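Local structure of cytochrome c-552/4 domain-containing protein (Ignicoccus hospitalis KIN4/I, 4QO5) at residues W313-M325 against W473-A485. The protein is a membrane-associated cytochrome that carries eight covalently bound c-type hemes and probably serves in electron transfer, though its physiological role is not established. Sequence-based numbering, arbitrary orientation.
With HEC (heme c), chain H.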
ATOM      1  N   TRP A 313      14.041  22.033   9.420  1.00 20.37           N
ATOM      2  CA  TRP A 313      15.364  22.422   9.926  1.00 19.56           C
ATOM      3  C   TRP A 313      16.457  21.514   9.365  1.00 20.17           C
ATOM      4  O   TRP A 313      17.609  21.912   9.248  1.00 23.33           O
ATOM      5  CB  TRP A 313      15.418  22.441  11.470  1.00 20.61           C
ATOM      6  CG  TRP A 313      14.918  21.181  12.197  1.00 23.47           C
ATOM      7  CD1 TRP A 313      15.692  20.207  12.785  1.00 26.00           C
ATOM      8  CD2 TRP A 313      13.550  20.806  12.448  1.00 21.33           C
ATOM      9  NE1 TRP A 313      14.888  19.250  13.367  1.00 26.46           N
ATOM     10  CE2 TRP A 313      13.573  19.591  13.174  1.00 24.25           C
ATOM     11  CE3 TRP A 313      12.312  21.372  12.122  1.00 18.37           C
ATOM     12  CZ2 TRP A 313      12.403  18.935  13.579  1.00 26.58           C
ATOM     13  CZ3 TRP A 313      11.150  20.725  12.531  1.00 24.03           C
ATOM     14  CH2 TRP A 313      11.206  19.514  13.254  1.00 22.43           C
ATOM     15  N   VAL A 314      16.096  20.277   9.052  1.00 21.75           N
ATOM     16  CA  VAL A 314      17.097  19.322   8.583  1.00 22.33           C
ATOM     17  C   VAL A 314      16.565  18.524   7.398  1.00 21.82           C
ATOM     18  O   VAL A 314      15.463  17.979   7.451  1.00 25.66           O
ATOM     19  CB  VAL A 314      17.546  18.379   9.718  1.00 26.50           C
ATOM     20  CG1 VAL A 314      16.337  17.622  10.318  1.00 27.24           C
ATOM     21  CG2 VAL A 314      18.625  17.414   9.225  1.00 29.36           C
ATOM     22  N   ARG A 315      17.333  18.475   6.316  1.00 21.98           N
ATOM     23  CA  ARG A 315      16.893  17.730   5.127  1.00 22.08           C
ATOM     24  C   ARG A 315      17.066  16.239   5.369  1.00 25.18           C
ATOM     25  O   ARG A 315      18.193  15.754   5.493  1.00 23.84           O
ATOM     26  CB  ARG A 315      17.689  18.155   3.886  1.00 22.32           C
ATOM     27  CG  ARG A 315      17.148  17.547   2.572  1.00 29.66           C
ATOM     28  CD  ARG A 315      16.195  18.512   1.902  1.00 30.25           C
ATOM     29  NE  ARG A 315      15.449  17.948   0.774  1.00 27.68           N
ATOM     30  CZ  ARG A 315      15.747  18.163  -0.504  1.00 27.60           C
ATOM     31  NH1 ARG A 315      16.797  18.910  -0.849  1.00 29.23           N
ATOM     32  NH2 ARG A 315      14.987  17.633  -1.451  1.00 27.58           N
ATOM     33  N   LEU A 316      15.949  15.518   5.442  1.00 23.51           N
ATOM     34  CA  LEU A 316      15.963  14.078   5.716  1.00 24.33           C
ATOM     35  C   LEU A 316      16.277  13.255   4.471  1.00 27.68           C
ATOM     36  O   LEU A 316      16.650  12.086   4.584  1.00 25.44           O
ATOM     37  CB  LEU A 316      14.613  13.614   6.275  1.00 24.46           C
ATOM     38  CG  LEU A 316      14.118  14.253   7.575  1.00 27.29           C
ATOM     39  CD1 LEU A 316      12.863  13.519   8.061  1.00 27.82           C
ATOM     40  CD2 LEU A 316      15.207  14.271   8.654  1.00 21.91           C
ATOM     41  N   PHE A 317      16.100  13.861   3.289  1.00 22.48           N
ATOM     42  CA  PHE A 317      16.455  13.238   2.022  1.00 24.37           C
ATOM     43  C   PHE A 317      17.964  13.346   1.844  1.00 24.36           C
ATOM     44  O   PHE A 317      18.500  14.442   1.632  1.00 25.10           O
ATOM     45  CB  PHE A 317      15.729  13.976   0.891  1.00 26.12           C
ATOM     46  CG  PHE A 317      15.752  13.279  -0.440  1.00 24.71           C
ATOM     47  CD1 PHE A 317      16.635  13.685  -1.428  1.00 23.91           C
ATOM     48  CD2 PHE A 317      14.848  12.265  -0.731  1.00 22.33           C
ATOM     49  CE1 PHE A 317      16.652  13.082  -2.666  1.00 27.19           C
ATOM     50  CE2 PHE A 317      14.855  11.656  -1.973  1.00 21.29           C
ATOM     51  CZ  PHE A 317      15.754  12.067  -2.949  1.00 21.79           C
ATOM     52  N   GLY A 318      18.653  12.216   1.918  1.00 22.94           N
ATOM     53  CA  GLY A 318      20.109  12.220   1.944  1.00 24.39           C
ATOM     54  C   GLY A 318      20.744  12.570   0.609  1.00 25.42           C
ATOM     55  O   GLY A 318      20.407  11.989  -0.438  1.00 24.46           O
ATOM     56  N   LEU A 319      21.668  13.526   0.629  1.00 22.02           N
ATOM     57  CA  LEU A 319      22.380  13.883  -0.594  1.00 23.74           C
ATOM     58  C   LEU A 319      23.889  14.021  -0.385  1.00 28.13           C
ATOM     59  O   LEU A 319      24.438  15.108  -0.587  1.00 24.35           O
ATOM     60  CB  LEU A 319      21.804  15.183  -1.159  1.00 26.71           C
ATOM     61  CG  LEU A 319      20.327  15.091  -1.564  1.00 29.72           C
ATOM     62  CD1 LEU A 319      19.721  16.481  -1.792  1.00 31.05           C
ATOM     63  CD2 LEU A 319      20.155  14.196  -2.806  1.00 25.89           C
ATOM     64  N   ILE A 320      24.569  12.945   0.022  1.00 22.92           N
ATOM     65  CA  ILE A 320      23.967  11.625   0.262  1.00 19.79           C
ATOM     66  C   ILE A 320      23.613  11.450   1.748  1.00 20.84           C
ATOM     67  O   ILE A 320      22.930  10.493   2.123  1.00 21.94           O
ATOM     68  CB  ILE A 320      24.932  10.506  -0.149  1.00 21.25           C
ATOM     69  CG1 ILE A 320      26.192  10.572   0.721  1.00 24.24           C
ATOM     70  CG2 ILE A 320      25.251  10.602  -1.651  1.00 24.98           C
ATOM     71  CD1 ILE A 320      27.189   9.463   0.473  1.00 26.34           C
ATOM     72  N   TYR A 321      24.069  12.390   2.577  1.00 21.45           N
ATOM     73  CA  TYR A 321      23.740  12.411   4.008  1.00 22.07           C
ATOM     74  C   TYR A 321      22.610  13.398   4.303  1.00 22.10           C
ATOM     75  O   TYR A 321      22.398  14.340   3.543  1.00 25.16           O
ATOM     76  CB  TYR A 321      24.975  12.807   4.818  1.00 23.37           C
ATOM     77  CG  TYR A 321      26.178  11.941   4.514  1.00 24.14           C
ATOM     78  CD1 TYR A 321      26.256  10.637   5.000  1.00 23.82           C
ATOM     79  CD2 TYR A 321      27.210  12.407   3.717  1.00 24.82           C
ATOM     80  CE1 TYR A 321      27.346   9.840   4.716  1.00 23.80           C
ATOM     81  CE2 TYR A 321      28.302  11.613   3.425  1.00 27.18           C
ATOM     82  CZ  TYR A 321      28.360  10.323   3.928  1.00 27.47           C
ATOM     83  OH  TYR A 321      29.447   9.520   3.641  1.00 27.52           O
ATOM     84  N   ALA A 322      21.905  13.190   5.412  1.00 20.74           N
ATOM     85  CA  ALA A 322      20.943  14.168   5.903  1.00 21.61           C
ATOM     86  C   ALA A 322      21.752  15.381   6.377  1.00 22.40           C
ATOM     87  O   ALA A 322      22.845  15.232   6.937  1.00 23.30           O
ATOM     88  CB  ALA A 322      20.113  13.592   7.047  1.00 21.23           C
ATOM     89  N   HIS A 323      21.214  16.571   6.148  1.00 19.78           N
ATOM     90  CA  HIS A 323      21.994  17.801   6.319  1.00 20.76           C
ATOM     91  C   HIS A 323      21.088  18.973   6.679  1.00 18.82           C
ATOM     92  O   HIS A 323      19.906  18.937   6.416  1.00 21.50           O
ATOM     93  CB  HIS A 323      22.728  18.105   5.021  1.00 23.25           C
ATOM     94  CG  HIS A 323      21.838  18.116   3.820  1.00 22.14           C
ATOM     95  ND1 HIS A 323      21.433  16.960   3.189  1.00 24.30           N
ATOM     96  CD2 HIS A 323      21.266  19.137   3.135  1.00 23.42           C
ATOM     97  CE1 HIS A 323      20.657  17.268   2.164  1.00 26.28           C
ATOM     98  NE2 HIS A 323      20.538  18.582   2.109  1.00 23.64           N
ATOM     99  N   PRO A 324      21.659  20.044   7.269  1.00 23.27           N
ATOM    100  CA  PRO A 324      20.779  21.178   7.575  1.00 20.49           C
ATOM    101  C   PRO A 324      20.104  21.698   6.306  1.00 22.73           C
ATOM    102  O   PRO A 324      20.678  21.605   5.218  1.00 22.06           O
ATOM    103  CB  PRO A 324      21.746  22.231   8.152  1.00 21.17           C
ATOM    104  CG  PRO A 324      22.888  21.428   8.699  1.00 27.16           C
ATOM    105  CD  PRO A 324      23.026  20.234   7.776  1.00 25.63           C
ATOM    106  N   MET A 325      18.885  22.209   6.432  1.00 19.51           N
ATOM    107  CA  MET A 325      18.120  22.628   5.256  1.00 21.23           C
ATOM    108  C   MET A 325      18.848  23.726   4.457  1.00 22.32           C
ATOM    109  O   MET A 325      19.399  24.652   5.034  1.00 22.77           O
ATOM    110  CB  MET A 325      16.747  23.131   5.711  1.00 23.98           C
ATOM    111  CG  MET A 325      15.724  23.258   4.615  1.00 29.70           C
ATOM    112  SD  MET A 325      15.312  21.615   3.979  1.00 31.41           S
ATOM    113  CE  MET A 325      14.582  22.067   2.403  1.00 38.24           C
ATOM    114  N   TRP A 473      21.270   5.051   0.896  1.00 24.68           N
ATOM    115  CA  TRP A 473      20.793   6.379   1.268  1.00 24.18           C
ATOM    116  C   TRP A 473      19.422   6.736   0.700  1.00 27.73           C
ATOM    117  O   TRP A 473      18.525   7.125   1.459  1.00 26.11           O
ATOM    118  CB  TRP A 473      21.826   7.491   0.989  1.00 24.17           C
ATOM    119  CG  TRP A 473      22.560   7.414  -0.317  1.00 25.12           C
ATOM    120  CD1 TRP A 473      23.693   6.696  -0.583  1.00 25.58           C
ATOM    121  CD2 TRP A 473      22.248   8.133  -1.524  1.00 22.64           C
ATOM    122  NE1 TRP A 473      24.086   6.901  -1.890  1.00 25.47           N
ATOM    123  CE2 TRP A 473      23.220   7.779  -2.484  1.00 24.52           C
ATOM    124  CE3 TRP A 473      21.236   9.025  -1.886  1.00 25.23           C
ATOM    125  CZ2 TRP A 473      23.210   8.289  -3.785  1.00 28.03           C
ATOM    126  CZ3 TRP A 473      21.222   9.532  -3.189  1.00 26.06           C
ATOM    127  CH2 TRP A 473      22.206   9.159  -4.117  1.00 31.35           C
ATOM    128  N   LEU A 474      19.249   6.598  -0.619  1.00 25.04           N
ATOM    129  CA  LEU A 474      18.015   7.011  -1.279  1.00 23.87           C
ATOM    130  C   LEU A 474      16.758   6.290  -0.792  1.00 22.23           C
ATOM    131  O   LEU A 474      15.666   6.873  -0.777  1.00 25.02           O
ATOM    132  CB  LEU A 474      18.141   6.842  -2.806  1.00 22.05           C
ATOM    133  CG  LEU A 474      16.992   7.337  -3.672  1.00 25.41           C
ATOM    134  CD1 LEU A 474      16.890   8.850  -3.589  1.00 28.42           C
ATOM    135  CD2 LEU A 474      17.195   6.887  -5.120  1.00 28.27           C
ATOM    136  N   PHE A 475      16.888   5.023  -0.431  1.00 24.18           N
ATOM    137  CA  PHE A 475      15.722   4.281   0.051  1.00 20.31           C
ATOM    138  C   PHE A 475      15.751   4.115   1.572  1.00 19.04           C
ATOM    139  O   PHE A 475      14.843   4.549   2.271  1.00 20.65           O
ATOM    140  CB  PHE A 475      15.623   2.879  -0.574  1.00 18.82           C
ATOM    141  CG  PHE A 475      15.381   2.864  -2.067  1.00 20.44           C
ATOM    142  CD1 PHE A 475      15.171   4.028  -2.778  1.00 20.86           C
ATOM    143  CD2 PHE A 475      15.360   1.647  -2.744  1.00 27.77           C
ATOM    144  CE1 PHE A 475      14.945   3.989  -4.149  1.00 24.36           C
ATOM    145  CE2 PHE A 475      15.135   1.600  -4.107  1.00 28.71           C
ATOM    146  CZ  PHE A 475      14.930   2.776  -4.807  1.00 26.18           C
ATOM    147  N   TYR A 476      16.791   3.471   2.073  1.00 18.65           N
ATOM    148  CA  TYR A 476      16.739   2.934   3.444  1.00 20.79           C
ATOM    149  C   TYR A 476      16.998   4.003   4.509  1.00 22.88           C
ATOM    150  O   TYR A 476      16.216   4.136   5.454  1.00 24.16           O
ATOM    151  CB  TYR A 476      17.676   1.727   3.589  1.00 21.51           C
ATOM    152  CG  TYR A 476      17.422   0.696   2.502  1.00 23.23           C
ATOM    153  CD1 TYR A 476      16.126   0.401   2.092  1.00 22.32           C
ATOM    154  CD2 TYR A 476      18.474   0.048   1.867  1.00 21.54           C
ATOM    155  CE1 TYR A 476      15.882  -0.519   1.086  1.00 22.05           C
ATOM    156  CE2 TYR A 476      18.233  -0.876   0.846  1.00 21.51           C
ATOM    157  CZ  TYR A 476      16.944  -1.155   0.471  1.00 24.11           C
ATOM    158  OH  TYR A 476      16.710  -2.082  -0.529  1.00 29.20           O
ATOM    159  N   SER A 477      18.064   4.783   4.341  1.00 21.92           N
ATOM    160  CA  SER A 477      18.359   5.835   5.321  1.00 22.01           C
ATOM    161  C   SER A 477      17.222   6.838   5.296  1.00 22.76           C
ATOM    162  O   SER A 477      16.762   7.279   6.342  1.00 22.08           O
ATOM    163  CB  SER A 477      19.695   6.525   5.046  1.00 21.31           C
ATOM    164  OG  SER A 477      20.779   5.628   5.206  1.00 24.06           O
ATOM    165  N   ASN A 478      16.757   7.186   4.096  1.00 21.51           N
ATOM    166  CA  ASN A 478      15.620   8.094   3.983  1.00 21.50           C
ATOM    167  C   ASN A 478      14.386   7.578   4.716  1.00 17.48           C
ATOM    168  O   ASN A 478      13.733   8.316   5.446  1.00 21.85           O
ATOM    169  CB  ASN A 478      15.261   8.336   2.519  1.00 21.50           C
ATOM    170  CG  ASN A 478      16.207   9.315   1.841  1.00 23.29           C
ATOM    171  OD1 ASN A 478      17.105   9.888   2.473  1.00 24.47           O
ATOM    172  ND2 ASN A 478      16.012   9.504   0.543  1.00 22.74           N
ATOM    173  N   SER A 479      14.051   6.313   4.497  1.00 20.22           N
ATOM    174  CA  SER A 479      12.864   5.748   5.124  1.00 21.34           C
ATOM    175  C   SER A 479      12.983   5.759   6.643  1.00 20.32           C
ATOM    176  O   SER A 479      12.014   6.050   7.353  1.00 19.94           O
ATOM    177  CB  SER A 479      12.602   4.330   4.622  1.00 18.57           C
ATOM    178  OG  SER A 479      12.134   4.359   3.284  1.00 24.50           O
ATOM    179  N   ILE A 480      14.173   5.452   7.141  1.00 17.21           N
ATOM    180  CA  ILE A 480      14.387   5.432   8.591  1.00 18.29           C
ATOM    181  C   ILE A 480      14.179   6.815   9.198  1.00 21.33           C
ATOM    182  O   ILE A 480      13.528   6.969  10.238  1.00 20.40           O
ATOM    183  CB  ILE A 480      15.799   4.911   8.935  1.00 21.87           C
ATOM    184  CG1 ILE A 480      15.890   3.421   8.608  1.00 23.08           C
ATOM    185  CG2 ILE A 480      16.123   5.136  10.432  1.00 19.78           C
ATOM    186  CD1 ILE A 480      17.318   2.906   8.504  1.00 22.16           C
ATOM    187  N   ARG A 481      14.729   7.828   8.532  1.00 22.09           N
ATOM    188  CA  ARG A 481      14.590   9.199   8.989  1.00 18.97           C
ATOM    189  C   ARG A 481      13.137   9.665   8.875  1.00 17.40           C
ATOM    190  O   ARG A 481      12.607  10.259   9.803  1.00 19.33           O
ATOM    191  CB  ARG A 481      15.529  10.116   8.200  1.00 19.82           C
ATOM    192  CG  ARG A 481      17.004   9.835   8.493  1.00 20.00           C
ATOM    193  CD  ARG A 481      17.912  10.848   7.793  1.00 20.36           C
ATOM    194  NE  ARG A 481      18.009  10.634   6.350  1.00 19.21           N
ATOM    195  CZ  ARG A 481      19.089  10.150   5.740  1.00 23.48           C
ATOM    196  NH1 ARG A 481      20.153   9.803   6.444  1.00 20.69           N
ATOM    197  NH2 ARG A 481      19.103  10.002   4.422  1.00 21.65           N
ATOM    198  N   TYR A 482      12.489   9.360   7.749  1.00 19.00           N
ATOM    199  CA  TYR A 482      11.083   9.723   7.573  1.00 17.06           C
ATOM    200  C   TYR A 482      10.195   9.086   8.647  1.00 18.23           C
ATOM    201  O   TYR A 482       9.282   9.734   9.190  1.00 20.08           O
ATOM    202  CB  TYR A 482      10.577   9.223   6.212  1.00 16.10           C
ATOM    203  CG  TYR A 482      10.759  10.172   5.046  1.00 18.48           C
ATOM    204  CD1 TYR A 482      11.950  10.857   4.839  1.00 22.49           C
ATOM    205  CD2 TYR A 482       9.735  10.355   4.133  1.00 24.28           C
ATOM    206  CE1 TYR A 482      12.102  11.712   3.733  1.00 21.05           C
ATOM    207  CE2 TYR A 482       9.880  11.199   3.035  1.00 24.23           C
ATOM    208  CZ  TYR A 482      11.053  11.875   2.845  1.00 24.71           C
ATOM    209  OH  TYR A 482      11.169  12.708   1.743  1.00 28.00           O
ATOM    210  N   GLY A 483      10.420   7.797   8.888  1.00 21.37           N
ATOM    211  CA  GLY A 483       9.611   7.017   9.816  1.00 17.57           C
ATOM    212  C   GLY A 483       9.777   7.518  11.239  1.00 22.49           C
ATOM    213  O   GLY A 483       8.831   7.531  12.024  1.00 23.64           O
ATOM    214  N   THR A 484      10.986   7.964  11.558  1.00 19.40           N
ATOM    215  CA  THR A 484      11.265   8.504  12.903  1.00 17.62           C
ATOM    216  C   THR A 484      10.599   9.869  13.034  1.00 20.02           C
ATOM    217  O   THR A 484       9.912  10.135  14.003  1.00 22.65           O
ATOM    218  CB  THR A 484      12.766   8.607  13.147  1.00 18.81           C
ATOM    219  OG1 THR A 484      13.358   7.318  12.937  1.00 20.97           O
ATOM    220  CG2 THR A 484      13.068   9.089  14.582  1.00 20.84           C
ATOM    221  N   ALA A 485      10.756  10.714  12.013  1.00 19.69           N
ATOM    222  CA  ALA A 485      10.168  12.048  12.038  1.00 19.05           C
ATOM    223  C   ALA A 485       8.648  12.026  12.140  1.00 19.70           C
ATOM    224  O   ALA A 485       8.060  12.883  12.802  1.00 21.58           O
ATOM    225  CB  ALA A 485      10.588  12.842  10.792  1.00 19.53           C
TER
HETATM  226 FE   HEC H 607       6.091  15.389   7.320  1.00 18.14          FE
HETATM  227  CHA HEC H 607       9.525  15.687   7.340  1.00 17.62           C
HETATM  228  CHB HEC H 607       6.066  15.341   3.901  1.00 18.31           C
HETATM  229  CHC HEC H 607       2.877  14.348   7.388  1.00 19.25           C
HETATM  230  CHD HEC H 607       5.914  16.327  10.533  1.00 19.16           C
HETATM  231  NA  HEC H 607       7.512  15.512   5.911  1.00 23.58           N
HETATM  232  C1A HEC H 607       8.884  15.541   6.119  1.00 21.47           C
HETATM  233  C2A HEC H 607       9.537  15.387   4.844  1.00 20.73           C
HETATM  234  C3A HEC H 607       8.593  15.265   3.893  1.00 21.78           C
HETATM  235  C4A HEC H 607       7.296  15.359   4.536  1.00 20.13           C
HETATM  236  CMA HEC H 607       8.791  15.086   2.368  1.00 26.45           C
HETATM  237  CAA HEC H 607      11.071  15.338   4.665  1.00 16.19           C
HETATM  238  CBA HEC H 607      11.550  16.659   4.048  1.00 18.60           C
HETATM  239  CGA HEC H 607      13.053  16.614   4.145  1.00 30.28           C
HETATM  240  O1A HEC H 607      13.697  15.997   3.259  1.00 24.46           O
HETATM  241  O2A HEC H 607      13.597  17.160   5.142  1.00 30.31           O
HETATM  242  NB  HEC H 607       4.738  15.009   5.909  1.00 15.84           N
HETATM  243  C1B HEC H 607       4.961  14.915   4.553  1.00 18.43           C
HETATM  244  C2B HEC H 607       3.901  14.176   3.964  1.00 17.85           C
HETATM  245  C3B HEC H 607       3.075  13.876   4.976  1.00 22.13           C
HETATM  246  C4B HEC H 607       3.559  14.419   6.195  1.00 15.95           C
HETATM  247  CMB HEC H 607       3.864  13.879   2.435  1.00 21.36           C
HETATM  248  CAB HEC H 607       1.800  13.070   5.128  1.00 28.68           C
HETATM  249  CBB HEC H 607       1.744  11.848   4.205  1.00 19.79           C
HETATM  250  NC  HEC H 607       4.644  15.443   8.607  1.00 21.70           N
HETATM  251  C1C HEC H 607       3.389  14.870   8.542  1.00 18.07           C
HETATM  252  C2C HEC H 607       2.663  15.157   9.762  1.00 18.71           C
HETATM  253  C3C HEC H 607       3.641  15.413  10.654  1.00 28.63           C
HETATM  254  C4C HEC H 607       4.816  15.772   9.932  1.00 17.03           C
HETATM  255  CMC HEC H 607       1.365  14.371  10.042  1.00 25.98           C
HETATM  256  CAC HEC H 607       3.656  15.707  12.171  1.00 39.83           C
HETATM  257  CBC HEC H 607       2.581  15.041  13.042  1.00 25.62           C
HETATM  258  ND  HEC H 607       7.502  15.933   8.713  1.00 17.04           N
HETATM  259  C1D HEC H 607       7.182  16.245  10.024  1.00 19.12           C
HETATM  260  C2D HEC H 607       8.382  16.510  10.757  1.00 18.62           C
HETATM  261  C3D HEC H 607       9.510  16.282   9.771  1.00 17.09           C
HETATM  262  C4D HEC H 607       8.871  15.940   8.514  1.00 17.77           C
HETATM  263  CMD HEC H 607       8.486  16.887  12.251  1.00 18.32           C
HETATM  264  CAD HEC H 607      11.014  16.467  10.001  1.00 19.14           C
HETATM  265  CBD HEC H 607      11.231  17.972   9.737  1.00 22.35           C
HETATM  266  CGD HEC H 607      12.641  18.208   9.268  1.00 27.06           C
HETATM  267  O1D HEC H 607      13.244  17.262   8.712  1.00 26.60           O
HETATM  268  O2D HEC H 607      13.175  19.338   9.447  1.00 22.97           O
HETATM  269  O   HOH W   1      18.134  10.656  -1.059  1.00 26.38           O
HETATM  270  O   HOH W   2      21.882   9.005   4.097  1.00 25.36           O
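Arg481 and Asn478, one turn apart on helix 464-485, grip the backbone of a beta hairpin whose short antiparallel strands, 314-315 and 323-324, are joined by a loop with a cis peptide before Ile320. Arg481 NE donates to Leu316 O at 2.7 Å, tilted out of the guanidinium plane, and NH2 adds a weak bond to the same oxygen. The arginine chain is bent at chi3, which lays its guanidinium against Ala322 CB on one face and Ser477 O on the other. Within the helix Arg481 NH2 also donates to Asn478 OD1, 2.8 Å away and close to the guanidinium plane. That oxygen takes a second, nearly straight bond (165°) from Gly318 N, 2.9 Å away, in the carbonyl plane and on a lone pair. With an alanine at Arg481, Leu316 O is likely to lose both of these donors and Asn478 OD1 one of its two, while Ala322 CB would lose the flat group it faces.

The Asn478 amide plane lies 31° from the Phe317 ring, with ND2 obliquely placed 3.3 Å from CD2, while the Leu474 side chain lies beside that of Phe317, pointing the same way, its CD1 against Phe317 CZ. At the hairpin's end Ile320 meets the Trp473 indole at about a right angle: CB stands 3.8 Å from the five-membered ring's centroid, 7° off its normal, a CH-pi contact over the face.

The other end packs on a heme c whose iron is ligated by Met486, just beyond the helix. Leu316 CD1 reaches Ala485 CB, and Tyr482, whose hydroxyl is hydrogen-bonded to another heme, touches Leu316 CB. Leu316 N and Phe317 N donate hydrogen bonds to the two oxygens of one propionate of the first heme; on the other, O2D accepts from Trp313 N and, almost straight, from Val314 N 3.1 Å away.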